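Side-chain contacts in glycosylation Associate Protein 2 (Streptococcus agalactiae serotype V, PDB 6OYC), which probably takes part, in complex with Gap1 and Gap3, in glycosylating and exporting a serine-rich adhesin through the accessory Sec system: residues 140-143 / 149-152; 403-408 / 414-419. All blocks are in the same frame, centred on the assembly; numbering follows the deposited sequence.

Contact 1. Residues 140-143 / 149-152; sequences IQIR and VVNY
Ile142 and Val150 meet tip to tip, a simple case of two sheet edges joined by side chains rather than by backbone pairing. The van der Waals part of the contact centres on one methyl of Ile142: CD1 lies 3.8 Å from Val150 CG1 and equally 3.8 Å from the hydroxyl OH of Tyr152. Val150 presents its methyl because CG1 stands anti to the backbone N (chi1 -179°). With the nearest CA atoms, those of Ile142 and Val150, 9.3 Å apart, the strands are too distant to pair directly, and side chains span the gap.

The polar part is a water. Tyr152 OH is hydrogen-bonded to it at 2.7 Å. The water is also hydrogen-bonded to the carbonyl O of Ile140 at 2.8 Å, so a single solvent molecule links the tyrosine to the backbone of strand 140-142.

Each strand keeps its own sheet. Strand 140-142 is the outermost strand of one antiparallel sheet, bonded through its backbone to strand 168-180, where Ile140 packs on Leu172 and Phe174. Strand 149-153 pairs with strand 157-165 of a second antiparallel sheet, and Val150 and Tyr152 both touch Leu158 there.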
# COMPACT_ATOMS: atom_id res chain seq x y z
N ILE B 140 13.12 -19.03 -9.24
CA ILE B 140 13.99 -19.74 -8.32
C ILE B 140 14.69 -20.88 -9.06
O ILE B 140 14.07 -21.61 -9.85
CB ILE B 140 13.19 -20.23 -7.10
CG1 ILE B 140 12.70 -19.03 -6.29
CG2 ILE B 140 14.04 -21.16 -6.23
CD1 ILE B 140 11.97 -19.39 -5.01
N GLN B 141 15.99 -21.01 -8.83
CA GLN B 141 16.77 -22.14 -9.34
C GLN B 141 17.26 -22.93 -8.13
O GLN B 141 18.16 -22.50 -7.41
CB GLN B 141 17.93 -21.65 -10.21
CG GLN B 141 17.48 -20.98 -11.50
CD GLN B 141 18.58 -20.21 -12.20
OE1 GLN B 141 19.30 -19.40 -11.59
NE2 GLN B 141 18.73 -20.45 -13.49
N ILE B 142 16.62 -24.08 -7.88
CA ILE B 142 17.02 -24.94 -6.78
C ILE B 142 18.33 -25.63 -7.14
O ILE B 142 18.61 -25.87 -8.32
CB ILE B 142 15.92 -25.97 -6.47
CG1 ILE B 142 14.62 -25.25 -6.12
CG2 ILE B 142 16.28 -26.89 -5.28
CD1 ILE B 142 13.40 -26.05 -6.55
N ARG B 143 19.16 -25.90 -6.14
CA ARG B 143 20.38 -26.64 -6.45
C ARG B 143 20.02 -27.99 -7.05
O ARG B 143 19.09 -28.66 -6.58
CB ARG B 143 21.26 -26.79 -5.20
CG ARG B 143 20.85 -27.86 -4.23
CD ARG B 143 22.01 -28.06 -3.29
NE ARG B 143 21.57 -28.28 -1.93
CZ ARG B 143 21.29 -29.48 -1.43
NH1 ARG B 143 21.40 -30.55 -2.20
NH2 ARG B 143 20.90 -29.60 -0.17
N VAL B 149 11.68 -33.46 -1.75
CA VAL B 149 10.51 -33.28 -2.59
C VAL B 149 10.32 -31.80 -2.91
O VAL B 149 10.56 -30.92 -2.07
CB VAL B 149 9.25 -33.88 -1.92
CG1 VAL B 149 9.56 -35.26 -1.35
CG2 VAL B 149 8.74 -33.00 -0.84
N VAL B 150 9.90 -31.54 -4.14
CA VAL B 150 9.69 -30.21 -4.69
C VAL B 150 8.28 -30.17 -5.24
O VAL B 150 7.95 -30.95 -6.15
CB VAL B 150 10.72 -29.91 -5.79
CG1 VAL B 150 10.53 -28.51 -6.35
CG2 VAL B 150 12.13 -30.13 -5.28
N ASN B 151 7.44 -29.28 -4.70
CA ASN B 151 6.07 -29.03 -5.16
C ASN B 151 5.87 -27.56 -5.43
O ASN B 151 6.21 -26.72 -4.59
CB ASN B 151 5.00 -29.42 -4.12
CG ASN B 151 5.02 -30.88 -3.77
OD1 ASN B 151 5.29 -31.73 -4.63
ND2 ASN B 151 4.73 -31.19 -2.51
N TYR B 152 5.27 -27.24 -6.56
CA TYR B 152 4.76 -25.90 -6.81
C TYR B 152 3.26 -25.93 -6.57
O TYR B 152 2.55 -26.72 -7.21
CB TYR B 152 5.09 -25.43 -8.22
CG TYR B 152 6.56 -25.14 -8.35
CD1 TYR B 152 7.47 -26.18 -8.60
CD2 TYR B 152 7.05 -23.85 -8.19
CE1 TYR B 152 8.82 -25.94 -8.71
CE2 TYR B 152 8.41 -23.59 -8.30
CZ TYR B 152 9.30 -24.65 -8.56
OH TYR B 152 10.66 -24.41 -8.66
O HOH W 1 11.33 -22.25 -10.08

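Contact 2. Residues 403-408 / 414-419; sequences QRERLE and ATSLDI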
# COMPACT_ATOMS: atom_id res chain seq x y z
N GLN B 403 -13.59 -20.92 -12.90
CA GLN B 403 -14.10 -21.85 -13.90
C GLN B 403 -14.06 -21.28 -15.31
O GLN B 403 -13.88 -22.03 -16.27
CB GLN B 403 -15.51 -22.27 -13.54
CG GLN B 403 -15.58 -23.01 -12.23
CD GLN B 403 -14.97 -24.38 -12.34
OE1 GLN B 403 -14.83 -24.91 -13.43
NE2 GLN B 403 -14.61 -24.98 -11.20
N ARG B 404 -14.19 -19.97 -15.46
CA ARG B 404 -14.04 -19.36 -16.78
C ARG B 404 -12.71 -19.71 -17.44
O ARG B 404 -12.56 -19.50 -18.65
CB ARG B 404 -14.22 -17.85 -16.64
CG ARG B 404 -14.24 -17.07 -17.94
CD ARG B 404 -13.22 -15.95 -17.87
NE ARG B 404 -13.00 -15.28 -19.15
CZ ARG B 404 -12.19 -15.74 -20.10
NH1 ARG B 404 -11.55 -16.89 -19.93
NH2 ARG B 404 -12.04 -15.06 -21.23
N GLU B 405 -11.74 -20.25 -16.69
CA GLU B 405 -10.46 -20.61 -17.28
C GLU B 405 -10.50 -21.97 -17.98
O GLU B 405 -9.63 -22.24 -18.81
CB GLU B 405 -9.36 -20.61 -16.21
CG GLU B 405 -9.08 -19.23 -15.59
CD GLU B 405 -8.65 -18.19 -16.62
OE1 GLU B 405 -7.70 -18.46 -17.38
OE2 GLU B 405 -9.27 -17.10 -16.66
N ARG B 406 -11.50 -22.81 -17.70
CA ARG B 406 -11.64 -24.03 -18.48
C ARG B 406 -12.04 -23.74 -19.92
O ARG B 406 -11.93 -24.63 -20.77
CB ARG B 406 -12.63 -25.00 -17.82
CG ARG B 406 -14.10 -24.78 -18.16
CD ARG B 406 -14.99 -24.74 -16.91
NE ARG B 406 -16.41 -24.93 -17.19
CZ ARG B 406 -17.27 -23.95 -17.47
NH1 ARG B 406 -16.86 -22.69 -17.51
NH2 ARG B 406 -18.54 -24.23 -17.70
N LEU B 407 -12.45 -22.51 -20.23
CA LEU B 407 -12.94 -22.15 -21.55
C LEU B 407 -11.81 -21.69 -22.45
O LEU B 407 -10.78 -21.19 -21.99
CB LEU B 407 -14.01 -21.05 -21.46
CG LEU B 407 -15.13 -21.29 -20.44
CD1 LEU B 407 -16.02 -20.06 -20.29
CD2 LEU B 407 -15.96 -22.53 -20.82
N GLU B 408 -12.02 -21.84 -23.75
CA GLU B 408 -11.05 -21.42 -24.77
C GLU B 408 -11.36 -20.02 -25.28
O GLU B 408 -11.47 -19.79 -26.48
CB GLU B 408 -11.01 -22.44 -25.91
CG GLU B 408 -9.83 -22.31 -26.90
CD GLU B 408 -8.45 -22.44 -26.26
OE1 GLU B 408 -8.01 -21.48 -25.58
OE2 GLU B 408 -7.79 -23.49 -26.45
N ALA B 414 -5.93 -15.71 -15.60
CA ALA B 414 -5.49 -17.02 -15.13
C ALA B 414 -5.15 -17.03 -13.64
O ALA B 414 -5.37 -18.03 -12.95
CB ALA B 414 -4.31 -17.49 -15.97
N THR B 415 -4.64 -15.90 -13.10
CA THR B 415 -4.30 -15.80 -11.68
C THR B 415 -5.47 -16.13 -10.75
O THR B 415 -5.26 -16.32 -9.54
CB THR B 415 -3.79 -14.40 -11.35
OG1 THR B 415 -3.40 -14.33 -9.96
CG2 THR B 415 -4.88 -13.35 -11.61
N SER B 416 -6.70 -16.17 -11.26
CA SER B 416 -7.83 -16.51 -10.41
C SER B 416 -7.70 -17.93 -9.88
O SER B 416 -8.21 -18.24 -8.79
CB SER B 416 -9.15 -16.36 -11.18
OG SER B 416 -9.24 -17.22 -12.30
N LEU B 417 -7.02 -18.81 -10.63
CA LEU B 417 -6.77 -20.16 -10.14
C LEU B 417 -5.90 -20.13 -8.89
O LEU B 417 -6.16 -20.87 -7.93
CB LEU B 417 -6.11 -21.00 -11.24
CG LEU B 417 -6.87 -21.04 -12.57
CD1 LEU B 417 -6.30 -22.09 -13.51
CD2 LEU B 417 -8.36 -21.30 -12.32
N ASP B 418 -4.88 -19.28 -8.88
CA ASP B 418 -4.06 -19.14 -7.68
C ASP B 418 -4.86 -18.52 -6.54
O ASP B 418 -4.67 -18.89 -5.38
CB ASP B 418 -2.83 -18.30 -7.99
CG ASP B 418 -1.91 -18.99 -8.98
OD1 ASP B 418 -1.61 -20.20 -8.78
OD2 ASP B 418 -1.51 -18.33 -9.97
N ILE B 419 -5.78 -17.62 -6.86
CA ILE B 419 -6.63 -17.04 -5.82
C ILE B 419 -7.54 -18.11 -5.21
O ILE B 419 -7.75 -18.13 -3.99
CB ILE B 419 -7.42 -15.86 -6.39
CG1 ILE B 419 -6.44 -14.81 -6.92
CG2 ILE B 419 -8.32 -15.26 -5.33
CD1 ILE B 419 -7.09 -13.61 -7.61
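Glu405 lays its bent side chain against Ala414, Ser416 and Leu417, its carboxylate near the backbone of Ala414 and its methylene groups against Leu417. The torsion chi2 of -59° folds the chain back, which lets the aliphatic and the charged halves touch different residues. OE1 comes within 3.5 Å of Ala414 CA, while CG lies 3.9 Å from Leu417 CD2, the two side chains crossing at a slant. CG also sits 3.9 Å from Ser416 OG.

The polar ends are held by a residue just before the second segment: Glu405 OE2 accepts a hydrogen bond from Phe413 N, and Ser416 OG is bonded to Phe413 O. Within 403-408, Gln403 O takes two donors from opposite faces of its carbonyl plane, Arg406 N at 2.9 Å and Arg406 NH1 at 3.3 Å. NH1 reaches the oxygen from above the carbonyl plane, in the plane of its own guanidinium.

Arg404 NH1 stands a long 4.0 Å from Glu405 OE2, which is well out of the guanidinium plane, leaving charge attraction alone. The glutamate thus combines van der Waals packing with a backbone bond, and the nearby arginine would be expected to favour its ionised form.

Neither contact is deeply buried, yet they differ in kind. Contact 1 lies at the surface, between strands of two antiparallel sheets, whereas contact 2 is partly buried and joins the turn after helix 398-403 to residues 414-417, leading into the helix that runs to 424. Methyl contact and one bridging water characterise the former; the latter relies on a charged side chain whose aliphatic part packs and whose carboxylate bonds to backbone. Each joins segments separated by only five residues, so both are local in sequence. Their centres are 24 Å apart and their nearest atoms about 8 Å, without touching. Asp418 nevertheless bonds to the backbone of Asn155, bringing helix 416-424 to the loop just beyond strand 149-153.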